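Local coordinates for protein aminomethyltransferase (Bartonella henselae, PDB 3GIR) that is an aminomethyltransferase of the T-protein family, built from a folate-binding-type domain and a C-terminal barrel domain, at residues S82-I87 with V143-N148; V95-Y100 with F163-I168; S114-L119 with L127-L132; S213-E218 with A258-H263. All coordinates share one frame; numbering follows the deposited sequence.

In the fold
Contacts 1 and 3 lie within one antiparallel sheet, contact 2 packs helix 94-101 beside its outermost strand 166-169, and contact 4 ties two loops together near the middle of the chain. With centres 11 Å apart, contacts 1 and 3 share a probable backbone hydrogen bond, Val143 N to Ile131 O (2.9 Å). Contact 2 lies toward the surface and meets contact 1 through Ile87 CG2 and Val167 CG1, 3.6 Å apart. His263, at the end of contact 4, reaches contact 3 at Leu127 O, 3.2 Å from its CE1. Contacts 2 and 4 lie 27 Å apart between centres. The sodium ion is held by Leu238, Asp240 and Val243, outside all four.

Contact 1 (S82-I87 with V143-N148); sequences SHMKLI and VANAGN
Met84 and Ala146 bring the two segments together, CA to CA 4.5 Å, at the place where strand 85-90 begins and strand 139-144 ends in the five-stranded antiparallel sheet of the folate-binding domain. In the conformer described, one of two, the Met84 chain bends at chi2 and chi3, which carries SD to 3.9 Å from Ala146 N; the same sulfur stands over the rim of one face of the His83 ring. Leu174 of strand 173-178 also touches Met84.

Val143 pairs with Leu86 at a non-hydrogen-bonded position. The two side chains lie side by side and point the same way, with Val143 CG2 4.1 Å from Leu86 CD1. The other branch of Val143, CG1, is turned opposite the backbone N (chi1 -179°) and comes within 4.3 Å of Met84 CB, so one valine touches two residues of the facing segment.

Next to this pair, Lys85 and Ala144 form a hydrogen-bonded one. Lys85 N donates to Ala144 O at 3.1 Å, and Ala144 N returns a shorter bond to Lys85 O at 2.8 Å, nearly straight at 171° and in the carbonyl plane. The same oxygen also has a weak CA-H...O contact with Val143 CA. On the face opposite Leu86 and Val143, which Ala144 shares with Lys85, the Ala144 methyl meets Ile87 CD1; helix 149-159 packs there through Ala149, Asp152 and Leu156.

Ala146 turns its methyl toward residues 82-87, and its CB touches both the ring and the backbone of His83: 3.4 Å to CD2 and 3.2 Å to O.

Contact 2 (V95-Y100 with F163-I168); sequences VEFLSY and FECQVI
An aromatic cluster of Phe97, Tyr100 and Phe163 joins helix 94-101 to the chain leading into edge strand 166-169. Phe163 lies against the helix backbone itself: Phe97 CA stands over the centre of its ring, 3.6 Å from the centroid and only 6° off the normal, a CH-pi contact. Phe97 CB packs on Phe163 CG at 3.7 Å. A chi1 of 163° extends the Phe97 side chain so that its ring swings past Phe163, and the two planes meet at 56°, neither stacked nor edge-to-face. Phe163 CD2 comes at the edge of the Phe97 ring. On the far end of Phe163, CE2 touches Tyr100 CD2 at 3.7 Å, and CE1 lies 3.9 Å from Glu96 CB.

The outer part of the Phe97 ring reaches on to the strand, where its CE2 meets Val167 CG2 at 4.0 Å. Cys165 SG, taken from one of two conformers, approaches the same ring obliquely. Phe97 is the buried member of the group. Val89 of strand 85-90 packs against both Phe97 and Cys165, Leu156 and Arg159 of helix 149-159 close on Phe97 from the neighbouring helix, and Arg159 also touches Tyr100.

Contact 3 (S114-L119 with L127-L132); sequences SRYSYL and LDDLIL
The Tyr116 ring meets its partners on strand 126-136 at its edge, where both Ile131 CD1 and Asp129 OD2 lie near the ring plane. Outside the two segments it also meets the ring of Trp280, with the planes about 25° apart. Ring and Asp129 carboxylate are almost perpendicular, 88° between planes, and Tyr116 OH donates to OD2 at 2.6 Å, using the anti lone pair, on the side away from OD1. Asp129 gets there by placing CG between its backbone N and carbonyl carbon (chi1 59°), which swings the carboxylate up to the phenol. Farther back along the ring, the Ile131 side chain crosses that of Tyr116 at about a right angle, with Ile131 CD1 3.7 Å from Tyr116 CD1.

All this rides on the beta hairpin of strands 114-120 and 126-136, whose first strand is at the rim of the sheet. Arg115 pairs with Leu132, and Ser117 with Leu130, each through two backbone bonds; Arg115 N to Leu132 O, at 2.8 Å, is the shortest of these four. Leu130 N lies above the Ser117 carbonyl plane, not on a lone pair, and the two carbonyl oxygens, Ser117 O and Leu130 O, stand 3.2 Å apart. On the Tyr116 face, Tyr118 OH is hydrogen-bonded to Leu278 O.

On the face opposite the tyrosines, Leu119 and Leu130 make an apolar patch, extended by Leu127 at the turn. Leu119 puts CD2 3.9 Å from Leu127 CD1 and CB 4.0 Å from Leu130 CD1, with Leu156 and Arg159 of helix 149-159 packed on Leu119. Asp128 shares this face, where its OD2 accepts from Asn145 N.

Contact 4 (S213-E218 with A258-H263); sequences SGYTGE and AGLCLH
Tyr215 reaches across to residues 258-263 and donates its OH to Cys261 O at 2.7 Å. The carbonyl oxygen lies at the ring edge, in the ring plane, but the hydroxyl sits above the carbonyl plane, 42° out of it, rather than on a lone pair. Leu262 CB is 3.4 Å from the same OH. A chi1 of -161° points the Tyr215 ring away from its own N and alongside Leu260, whose side chain slides past it in the other direction. Tyr215 CD1 is 3.7 Å from Leu260 CD1. Leu260 CD1 continues to the backbone, 3.5 Å from Tyr215 C.

Beyond the ring, Ala258 CB rests 3.6 Å from Thr216 O and close to Gly217 N. Both loops are shaped by local motifs. Thr216 OG1 accepts from Glu218 N at 3.1 Å, an ST turn, and Gly217 carries a positive phi; on the other side, Gly259 ends helix 248-257 in a Schellman motif.

A further shell holds these turns in place. Gln178 bonds to Thr216 OG1, Arg255 NH1 donates to Leu260 O, and Glu218 OE2 makes salt bridges with both Arg73 and Arg389.

Contact 1 (S82-I87 with V143-N148)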
loop_
_atom_site.group_PDB
_atom_site.type_symbol
_atom_site.label_atom_id
_atom_site.label_comp_id
_atom_site.label_asym_id
_atom_site.label_seq_id
_atom_site.Cartn_x
_atom_site.Cartn_y
_atom_site.Cartn_z
ATOM N N SER A 82 5.368 -11.348 -1.947
ATOM C CA SER A 82 6.775 -11.584 -1.683
ATOM C C SER A 82 7.670 -10.679 -2.503
ATOM O O SER A 82 8.883 -10.734 -2.345
ATOM C CB SER A 82 7.162 -13.049 -1.944
ATOM O OG SER A 82 6.450 -13.912 -1.070
ATOM N N HIS A 83 7.098 -9.884 -3.411
ATOM C CA HIS A 83 7.793 -8.863 -4.169
ATOM C C HIS A 83 8.071 -7.638 -3.319
ATOM O O HIS A 83 8.989 -6.861 -3.622
ATOM C CB HIS A 83 7.018 -8.540 -5.461
ATOM C CG HIS A 83 5.674 -7.954 -5.247
ATOM N ND1 HIS A 83 4.822 -8.381 -4.249
ATOM C CD2 HIS A 83 5.024 -6.917 -5.850
ATOM C CE1 HIS A 83 3.698 -7.681 -4.276
ATOM N NE2 HIS A 83 3.799 -6.764 -5.231
ATOM N N MET A 84 7.305 -7.436 -2.261
ATOM C CA MET A 84 7.574 -6.393 -1.257
ATOM C C MET A 84 8.824 -6.778 -0.480
ATOM O O MET A 84 9.260 -7.924 -0.504
ATOM C CB MET A 84 6.429 -6.265 -0.241
ATOM C CG MET A 84 5.022 -6.014 -0.812
ATOM S SD MET A 84 4.740 -4.464 -1.737
ATOM C CE MET A 84 4.339 -3.309 -0.495
ATOM N N LYS A 85 9.421 -5.800 0.192
ATOM C CA LYS A 85 10.707 -5.970 0.865
ATOM C C LYS A 85 10.649 -5.522 2.297
ATOM O O LYS A 85 10.217 -4.411 2.579
ATOM C CB LYS A 85 11.851 -5.219 0.143
ATOM C CG LYS A 85 13.225 -5.667 0.514
ATOM C CD LYS A 85 13.535 -7.063 -0.079
ATOM C CE LYS A 85 14.908 -7.541 0.240
ATOM N NZ LYS A 85 15.130 -8.856 -0.458
ATOM N N LEU A 86 11.097 -6.407 3.176
ATOM C CA LEU A 86 11.256 -6.097 4.603
ATOM C C LEU A 86 12.682 -5.624 4.807
ATOM O O LEU A 86 13.641 -6.274 4.332
ATOM C CB LEU A 86 11.043 -7.352 5.433
ATOM C CG LEU A 86 9.606 -7.532 5.879
ATOM C CD1 LEU A 86 8.748 -7.832 4.697
ATOM C CD2 LEU A 86 9.614 -8.666 6.945
ATOM N N ILE A 87 12.820 -4.478 5.444
ATOM C CA ILE A 87 14.089 -3.955 5.835
ATOM C C ILE A 87 14.082 -3.789 7.367
ATOM O O ILE A 87 13.260 -3.055 7.934
ATOM C CB ILE A 87 14.272 -2.608 5.171
ATOM C CG1 ILE A 87 14.369 -2.730 3.642
ATOM C CG2 ILE A 87 15.598 -1.920 5.649
ATOM C CD1 ILE A 87 14.272 -1.391 2.824
ATOM N N VAL A 143 8.440 -2.054 5.799
ATOM C CA VAL A 143 8.044 -2.769 4.569
ATOM C C VAL A 143 7.970 -1.783 3.420
ATOM O O VAL A 143 7.214 -0.808 3.520
ATOM C CB VAL A 143 6.679 -3.478 4.805
ATOM C CG1 VAL A 143 6.261 -4.253 3.533
ATOM C CG2 VAL A 143 6.736 -4.521 5.964
ATOM N N ALA A 144 8.738 -2.074 2.365
ATOM C CA ALA A 144 8.957 -1.213 1.189
ATOM C C ALA A 144 8.242 -1.789 0.004
ATOM O O ALA A 144 8.142 -3.016 -0.136
ATOM C CB ALA A 144 10.450 -1.129 0.868
ATOM N N ASN A 145 7.808 -0.928 -0.904
ATOM C CA ASN A 145 7.218 -1.437 -2.136
ATOM C C ASN A 145 8.179 -2.093 -3.066
ATOM O O ASN A 145 9.340 -1.689 -3.160
ATOM C CB ASN A 145 6.574 -0.228 -2.861
ATOM C CG ASN A 145 5.305 0.178 -2.270
ATOM O OD1 ASN A 145 5.199 1.292 -1.626
ATOM N ND2 ASN A 145 4.300 -0.689 -2.404
ATOM N N ALA A 146 7.688 -3.040 -3.879
ATOM C CA ALA A 146 8.513 -3.792 -4.779
ATOM C C ALA A 146 9.380 -2.947 -5.710
ATOM O O ALA A 146 10.583 -3.183 -5.831
ATOM C CB ALA A 146 7.624 -4.770 -5.564
ATOM N N GLY A 147 8.786 -1.981 -6.343
ATOM C CA GLY A 147 9.539 -1.207 -7.347
ATOM C C GLY A 147 10.629 -0.323 -6.803
ATOM O O GLY A 147 11.523 0.133 -7.517
ATOM N N ASN A 148 10.517 -0.040 -5.519
ATOM C CA ASN A 148 11.359 0.900 -4.830
ATOM C C ASN A 148 12.278 0.310 -3.819
ATOM O O ASN A 148 12.992 1.034 -3.132
ATOM C CB ASN A 148 10.476 1.941 -4.098
ATOM C CG ASN A 148 9.559 2.712 -5.024
ATOM O OD1 ASN A 148 8.372 2.931 -4.716
ATOM N ND2 ASN A 148 10.074 3.091 -6.157
#

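Contact 2 (V95-Y100 with F163-I168)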
loop_
_atom_site.group_PDB
_atom_site.type_symbol
_atom_site.label_atom_id
_atom_site.label_comp_id
_atom_site.label_asym_id
_atom_site.label_seq_id
_atom_site.Cartn_x
_atom_site.Cartn_y
_atom_site.Cartn_z
ATOM N N VAL A 95 16.319 4.575 16.923
ATOM C CA VAL A 95 15.295 5.618 17.130
ATOM C C VAL A 95 15.646 6.973 16.518
ATOM O O VAL A 95 14.823 7.614 15.844
ATOM C CB VAL A 95 14.959 5.794 18.650
ATOM C CG1 VAL A 95 14.097 7.062 18.950
ATOM C CG2 VAL A 95 14.284 4.507 19.180
ATOM N N GLU A 96 16.856 7.466 16.776
ATOM C CA GLU A 96 17.286 8.708 16.249
ATOM C C GLU A 96 17.461 8.669 14.705
ATOM O O GLU A 96 17.096 9.574 13.996
ATOM C CB GLU A 96 18.627 9.054 16.922
ATOM C CG GLU A 96 18.469 9.293 18.398
ATOM C CD GLU A 96 18.460 8.070 19.344
ATOM O OE1 GLU A 96 18.584 6.873 18.933
ATOM O OE2 GLU A 96 18.277 8.333 20.578
ATOM N N PHE A 97 17.971 7.569 14.196
ATOM C CA PHE A 97 18.092 7.422 12.778
ATOM C C PHE A 97 16.698 7.521 12.088
ATOM O O PHE A 97 16.509 8.252 11.084
ATOM C CB PHE A 97 18.754 6.121 12.443
ATOM C CG PHE A 97 18.539 5.716 11.009
ATOM C CD1 PHE A 97 18.898 6.543 9.936
ATOM C CD2 PHE A 97 17.928 4.495 10.741
ATOM C CE1 PHE A 97 18.644 6.148 8.657
ATOM C CE2 PHE A 97 17.606 4.156 9.440
ATOM C CZ PHE A 97 17.980 4.941 8.417
ATOM N N LEU A 98 15.731 6.787 12.632
ATOM C CA LEU A 98 14.387 6.733 12.036
ATOM C C LEU A 98 13.698 8.062 12.066
ATOM O O LEU A 98 13.023 8.429 11.108
ATOM C CB LEU A 98 13.538 5.576 12.618
ATOM C CG LEU A 98 14.028 4.216 12.112
ATOM C CD1 LEU A 98 13.393 3.164 13.051
ATOM C CD2 LEU A 98 13.645 3.970 10.627
ATOM N N SER A 99 13.905 8.816 13.146
ATOM C CA SER A 99 13.277 10.154 13.236
ATOM C C SER A 99 13.930 11.194 12.343
ATOM O O SER A 99 13.353 12.225 12.093
ATOM C CB SER A 99 13.290 10.613 14.701
ATOM O OG SER A 99 12.756 9.652 15.545
ATOM N N TYR A 100 15.111 10.913 11.838
ATOM C CA TYR A 100 15.726 11.717 10.784
ATOM C C TYR A 100 15.336 11.259 9.388
ATOM O O TYR A 100 14.972 12.048 8.506
ATOM C CB TYR A 100 17.220 11.664 10.955
ATOM C CG TYR A 100 17.976 12.271 9.806
ATOM C CD1 TYR A 100 17.907 13.635 9.547
ATOM C CD2 TYR A 100 18.752 11.508 8.974
ATOM C CE1 TYR A 100 18.574 14.190 8.490
ATOM C CE2 TYR A 100 19.461 12.064 7.925
ATOM C CZ TYR A 100 19.371 13.446 7.704
ATOM O OH TYR A 100 20.006 14.024 6.639
ATOM N N PHE A 163 24.709 7.511 11.910
ATOM C CA PHE A 163 24.098 6.942 13.098
ATOM C C PHE A 163 24.637 5.596 13.435
ATOM O O PHE A 163 25.068 4.837 12.564
ATOM C CB PHE A 163 22.555 6.805 12.913
ATOM C CG PHE A 163 21.847 8.097 12.788
ATOM C CD1 PHE A 163 21.401 8.771 13.922
ATOM C CD2 PHE A 163 21.614 8.668 11.550
ATOM C CE1 PHE A 163 20.763 9.982 13.781
ATOM C CE2 PHE A 163 21.020 9.835 11.437
ATOM C CZ PHE A 163 20.565 10.482 12.577
ATOM N N GLU A 164 24.619 5.272 14.711
ATOM C CA GLU A 164 25.051 3.914 15.138
ATOM C C GLU A 164 23.851 2.980 15.073
ATOM O O GLU A 164 23.165 2.705 16.042
ATOM C CB GLU A 164 25.687 3.887 16.525
ATOM C CG GLU A 164 26.351 2.526 16.799
ATOM C CD GLU A 164 26.976 2.393 18.163
ATOM O OE1 GLU A 164 26.797 3.287 19.020
ATOM O OE2 GLU A 164 27.653 1.366 18.377
ATOM N N CYS A 165 23.596 2.523 13.875
ATOM C CA CYS A 165 22.425 1.699 13.570
ATOM C C CYS A 165 22.783 0.923 12.315
ATOM O O CYS A 165 23.605 1.393 11.510
ATOM C CB CYS A 165 21.190 2.598 13.327
ATOM S SG CYS A 165 19.613 1.732 12.987
ATOM N N GLN A 166 22.133 -0.217 12.111
ATOM C CA GLN A 166 22.292 -0.969 10.879
ATOM C C GLN A 166 20.941 -1.081 10.137
ATOM O O GLN A 166 19.914 -1.136 10.783
ATOM C CB GLN A 166 22.785 -2.383 11.186
ATOM C CG GLN A 166 24.179 -2.443 11.864
ATOM C CD GLN A 166 25.298 -1.793 11.061
ATOM O OE1 GLN A 166 26.091 -0.994 11.600
ATOM N NE2 GLN A 166 25.386 -2.136 9.777
ATOM N N VAL A 167 21.003 -1.097 8.828
ATOM C CA VAL A 167 19.859 -1.270 7.935
ATOM C C VAL A 167 20.155 -2.546 7.175
ATOM O O VAL A 167 21.211 -2.656 6.535
ATOM C CB VAL A 167 19.820 -0.065 6.944
ATOM C CG1 VAL A 167 18.660 -0.102 6.006
ATOM C CG2 VAL A 167 19.772 1.270 7.768
ATOM N N ILE A 168 19.216 -3.501 7.200
ATOM C CA ILE A 168 19.428 -4.826 6.668
ATOM C C ILE A 168 18.214 -5.238 5.784
ATOM O O ILE A 168 17.128 -5.347 6.306
ATOM C CB ILE A 168 19.556 -5.883 7.814
ATOM C CG1 ILE A 168 20.601 -5.412 8.836
ATOM C CG2 ILE A 168 19.918 -7.266 7.214
ATOM C CD1 ILE A 168 20.552 -6.203 10.125
#

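Contact 3 (S114-L119 with L127-L132)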
loop_
_atom_site.group_PDB
_atom_site.type_symbol
_atom_site.label_atom_id
_atom_site.label_comp_id
_atom_site.label_asym_id
_atom_site.label_seq_id
_atom_site.Cartn_x
_atom_site.Cartn_y
_atom_site.Cartn_z
ATOM N N SER A 114 2.570 -0.235 14.583
ATOM C CA SER A 114 2.890 0.077 13.182
ATOM C C SER A 114 2.349 1.453 12.817
ATOM O O SER A 114 1.282 1.873 13.296
ATOM C CB SER A 114 2.237 -0.913 12.221
ATOM O OG SER A 114 2.662 -2.225 12.461
ATOM N N ARG A 115 3.046 2.156 11.941
ATOM C CA ARG A 115 2.578 3.459 11.419
ATOM C C ARG A 115 2.863 3.547 9.947
ATOM O O ARG A 115 3.958 3.166 9.503
ATOM C CB ARG A 115 3.288 4.651 12.106
ATOM C CG ARG A 115 2.631 5.056 13.433
ATOM C CD ARG A 115 3.272 6.326 13.906
ATOM N NE ARG A 115 2.613 7.418 13.234
ATOM C CZ ARG A 115 1.708 8.215 13.805
ATOM N NH1 ARG A 115 1.128 9.152 13.074
ATOM N NH2 ARG A 115 1.403 8.108 15.109
ATOM N N TYR A 116 1.907 4.128 9.230
ATOM C CA TYR A 116 2.089 4.468 7.828
ATOM C C TYR A 116 2.954 5.693 7.754
ATOM O O TYR A 116 2.779 6.670 8.518
ATOM C CB TYR A 116 0.711 4.772 7.162
ATOM C CG TYR A 116 0.772 5.156 5.715
ATOM C CD1 TYR A 116 0.924 4.210 4.725
ATOM C CD2 TYR A 116 0.700 6.498 5.337
ATOM C CE1 TYR A 116 0.961 4.599 3.367
ATOM C CE2 TYR A 116 0.754 6.875 4.002
ATOM C CZ TYR A 116 0.853 5.938 3.030
ATOM O OH TYR A 116 0.951 6.411 1.707
ATOM N N SER A 117 3.940 5.683 6.864
ATOM C CA SER A 117 4.827 6.809 6.699
ATOM C C SER A 117 5.350 6.855 5.266
ATOM O O SER A 117 4.870 6.150 4.369
ATOM C CB SER A 117 5.994 6.773 7.685
ATOM O OG SER A 117 6.580 8.048 7.817
ATOM N N TYR A 118 6.335 7.709 5.042
ATOM C CA TYR A 118 6.941 7.826 3.711
ATOM C C TYR A 118 8.338 8.376 3.769
ATOM O O TYR A 118 8.656 9.202 4.623
ATOM C CB TYR A 118 6.058 8.711 2.773
ATOM C CG TYR A 118 5.146 9.671 3.431
ATOM C CD1 TYR A 118 5.647 10.764 4.106
ATOM C CD2 TYR A 118 3.765 9.563 3.325
ATOM C CE1 TYR A 118 4.789 11.681 4.686
ATOM C CE2 TYR A 118 2.927 10.466 3.944
ATOM C CZ TYR A 118 3.453 11.521 4.600
ATOM O OH TYR A 118 2.655 12.486 5.179
ATOM N N LEU A 119 9.148 7.915 2.844
ATOM C CA LEU A 119 10.493 8.412 2.647
ATOM C C LEU A 119 10.370 9.636 1.723
ATOM O O LEU A 119 9.939 9.513 0.596
ATOM C CB LEU A 119 11.313 7.298 1.987
ATOM C CG LEU A 119 12.775 7.525 1.913
ATOM C CD1 LEU A 119 13.482 7.472 3.337
ATOM C CD2 LEU A 119 13.437 6.531 0.861
ATOM N N LEU A 127 9.399 9.475 -2.161
ATOM C CA LEU A 127 10.224 8.433 -2.795
ATOM C C LEU A 127 9.546 7.042 -2.699
ATOM O O LEU A 127 9.677 6.235 -3.609
ATOM C CB LEU A 127 11.592 8.341 -2.085
ATOM C CG LEU A 127 12.410 9.647 -2.264
ATOM C CD1 LEU A 127 13.659 9.733 -1.318
ATOM C CD2 LEU A 127 12.885 9.687 -3.768
ATOM N N ASP A 128 8.882 6.783 -1.585
ATOM C CA ASP A 128 8.147 5.534 -1.331
ATOM C C ASP A 128 7.279 5.732 -0.131
ATOM O O ASP A 128 7.618 6.485 0.781
ATOM C CB ASP A 128 9.064 4.321 -1.112
ATOM C CG ASP A 128 8.376 2.971 -1.475
ATOM O OD1 ASP A 128 7.258 3.055 -2.043
ATOM O OD2 ASP A 128 8.904 1.903 -1.040
ATOM N N ASP A 129 6.151 5.045 -0.113
ATOM C CA ASP A 129 5.385 4.958 1.137
ATOM C C ASP A 129 5.716 3.638 1.810
ATOM O O ASP A 129 6.148 2.682 1.129
ATOM C CB ASP A 129 3.890 5.237 0.985
ATOM C CG ASP A 129 3.157 4.370 0.078
ATOM O OD1 ASP A 129 3.706 3.599 -0.763
ATOM O OD2 ASP A 129 1.871 4.508 0.187
ATOM N N LEU A 130 5.637 3.641 3.147
ATOM C CA LEU A 130 6.251 2.539 3.917
ATOM C C LEU A 130 5.380 2.290 5.121
ATOM O O LEU A 130 4.706 3.188 5.547
ATOM C CB LEU A 130 7.668 3.019 4.395
ATOM C CG LEU A 130 8.775 3.428 3.445
ATOM C CD1 LEU A 130 10.000 4.160 4.058
ATOM C CD2 LEU A 130 9.296 2.195 2.686
ATOM N N ILE A 131 5.476 1.112 5.746
ATOM C CA ILE A 131 4.953 0.874 7.057
ATOM C C ILE A 131 6.133 0.552 7.959
ATOM O O ILE A 131 6.984 -0.332 7.656
ATOM C CB ILE A 131 3.950 -0.298 7.153
ATOM C CG1 ILE A 131 2.882 -0.185 6.069
ATOM C CG2 ILE A 131 3.433 -0.443 8.568
ATOM C CD1 ILE A 131 2.017 1.024 6.263
ATOM N N LEU A 132 6.194 1.309 9.072
ATOM C CA LEU A 132 7.234 1.173 10.109
ATOM C C LEU A 132 6.606 0.528 11.352
ATOM O O LEU A 132 5.574 1.014 11.827
ATOM C CB LEU A 132 7.754 2.556 10.468
ATOM C CG LEU A 132 8.753 2.636 11.655
ATOM C CD1 LEU A 132 10.078 1.971 11.371
ATOM C CD2 LEU A 132 8.986 4.050 12.078
#

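Contact 4 (S213-E218 with A258-H263)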
loop_
_atom_site.group_PDB
_atom_site.type_symbol
_atom_site.label_atom_id
_atom_site.label_comp_id
_atom_site.label_asym_id
_atom_site.label_seq_id
_atom_site.Cartn_x
_atom_site.Cartn_y
_atom_site.Cartn_z
ATOM N N SER A 213 -2.799 -5.933 9.456
ATOM C CA SER A 213 -2.817 -4.801 8.530
ATOM C C SER A 213 -3.069 -5.392 7.120
ATOM O O SER A 213 -3.208 -6.616 6.974
ATOM C CB SER A 213 -1.436 -4.137 8.529
ATOM O OG SER A 213 -0.426 -5.003 7.952
ATOM N N GLY A 214 -3.119 -4.515 6.117
ATOM C CA GLY A 214 -3.208 -5.032 4.739
ATOM C C GLY A 214 -3.457 -3.899 3.771
ATOM O O GLY A 214 -3.185 -2.717 4.086
ATOM N N TYR A 215 -4.018 -4.239 2.632
ATOM C CA TYR A 215 -4.216 -3.323 1.549
ATOM C C TYR A 215 -5.579 -3.482 0.904
ATOM O O TYR A 215 -5.768 -3.272 -0.315
ATOM C CB TYR A 215 -3.083 -3.582 0.515
ATOM C CG TYR A 215 -2.777 -2.536 -0.471
ATOM C CD1 TYR A 215 -2.607 -1.217 -0.119
ATOM C CD2 TYR A 215 -2.524 -2.888 -1.774
ATOM C CE1 TYR A 215 -2.196 -0.275 -1.029
ATOM C CE2 TYR A 215 -2.118 -1.921 -2.718
ATOM C CZ TYR A 215 -1.975 -0.647 -2.341
ATOM O OH TYR A 215 -1.541 0.233 -3.348
ATOM N N THR A 216 -6.599 -3.818 1.715
ATOM C CA THR A 216 -7.899 -4.233 1.218
ATOM C C THR A 216 -9.069 -3.389 1.770
ATOM O O THR A 216 -10.155 -3.392 1.221
ATOM C CB THR A 216 -8.174 -5.736 1.470
ATOM O OG1 THR A 216 -8.230 -5.960 2.898
ATOM C CG2 THR A 216 -7.120 -6.689 0.703
ATOM N N GLY A 217 -8.869 -2.781 2.917
ATOM C CA GLY A 217 -9.978 -2.154 3.687
ATOM C C GLY A 217 -10.785 -3.165 4.495
ATOM O O GLY A 217 -11.732 -2.776 5.189
ATOM N N GLU A 218 -10.381 -4.431 4.474
ATOM C CA GLU A 218 -10.944 -5.479 5.325
ATOM C C GLU A 218 -10.081 -5.694 6.546
ATOM O O GLU A 218 -8.979 -5.181 6.666
ATOM C CB GLU A 218 -11.104 -6.779 4.551
ATOM C CG GLU A 218 -11.954 -6.717 3.307
ATOM C CD GLU A 218 -13.402 -6.453 3.606
ATOM O OE1 GLU A 218 -13.889 -6.883 4.678
ATOM O OE2 GLU A 218 -14.084 -5.772 2.780
ATOM N N ALA A 258 -10.974 0.765 -1.497
ATOM C CA ALA A 258 -10.590 1.185 -0.138
ATOM C C ALA A 258 -9.933 2.574 -0.054
ATOM O O ALA A 258 -9.596 3.016 1.012
ATOM C CB ALA A 258 -9.687 0.125 0.582
ATOM N N GLY A 259 -9.729 3.205 -1.180
ATOM C CA GLY A 259 -9.106 4.490 -1.258
ATOM C C GLY A 259 -7.618 4.566 -1.015
ATOM O O GLY A 259 -7.080 5.649 -0.633
ATOM N N LEU A 260 -6.923 3.442 -1.179
ATOM C CA LEU A 260 -5.521 3.354 -0.832
ATOM C C LEU A 260 -4.638 3.692 -1.977
ATOM O O LEU A 260 -4.891 3.264 -3.093
ATOM C CB LEU A 260 -5.207 1.962 -0.281
ATOM C CG LEU A 260 -6.142 1.464 0.822
ATOM C CD1 LEU A 260 -5.843 0.003 1.206
ATOM C CD2 LEU A 260 -5.990 2.403 1.982
ATOM N N CYS A 261 -3.557 4.401 -1.712
ATOM C CA CYS A 261 -2.619 4.788 -2.801
ATOM C C CYS A 261 -1.719 3.668 -3.252
ATOM O O CYS A 261 -1.294 2.805 -2.445
ATOM C CB CYS A 261 -1.718 5.912 -2.365
ATOM S SG CYS A 261 -2.614 7.475 -2.205
ATOM N N LEU A 262 -1.354 3.717 -4.533
ATOM C CA LEU A 262 -0.337 2.835 -5.084
ATOM C C LEU A 262 0.840 3.709 -5.529
ATOM O O LEU A 262 0.711 4.536 -6.459
ATOM C CB LEU A 262 -0.892 1.945 -6.199
ATOM C CG LEU A 262 0.210 1.207 -6.967
ATOM C CD1 LEU A 262 0.814 0.211 -5.972
ATOM C CD2 LEU A 262 -0.370 0.527 -8.203
ATOM N N HIS A 263 2.022 3.520 -4.929
ATOM C CA HIS A 263 3.138 4.306 -5.341
ATOM C C HIS A 263 3.552 3.926 -6.753
ATOM O O HIS A 263 3.523 2.765 -7.165
ATOM C CB HIS A 263 4.314 4.152 -4.372
ATOM C CG HIS A 263 5.370 5.188 -4.555
ATOM N ND1 HIS A 263 6.308 5.090 -5.547
ATOM C CD2 HIS A 263 5.591 6.377 -3.935
ATOM C CE1 HIS A 263 7.089 6.153 -5.519
ATOM N NE2 HIS A 263 6.682 6.953 -4.552
#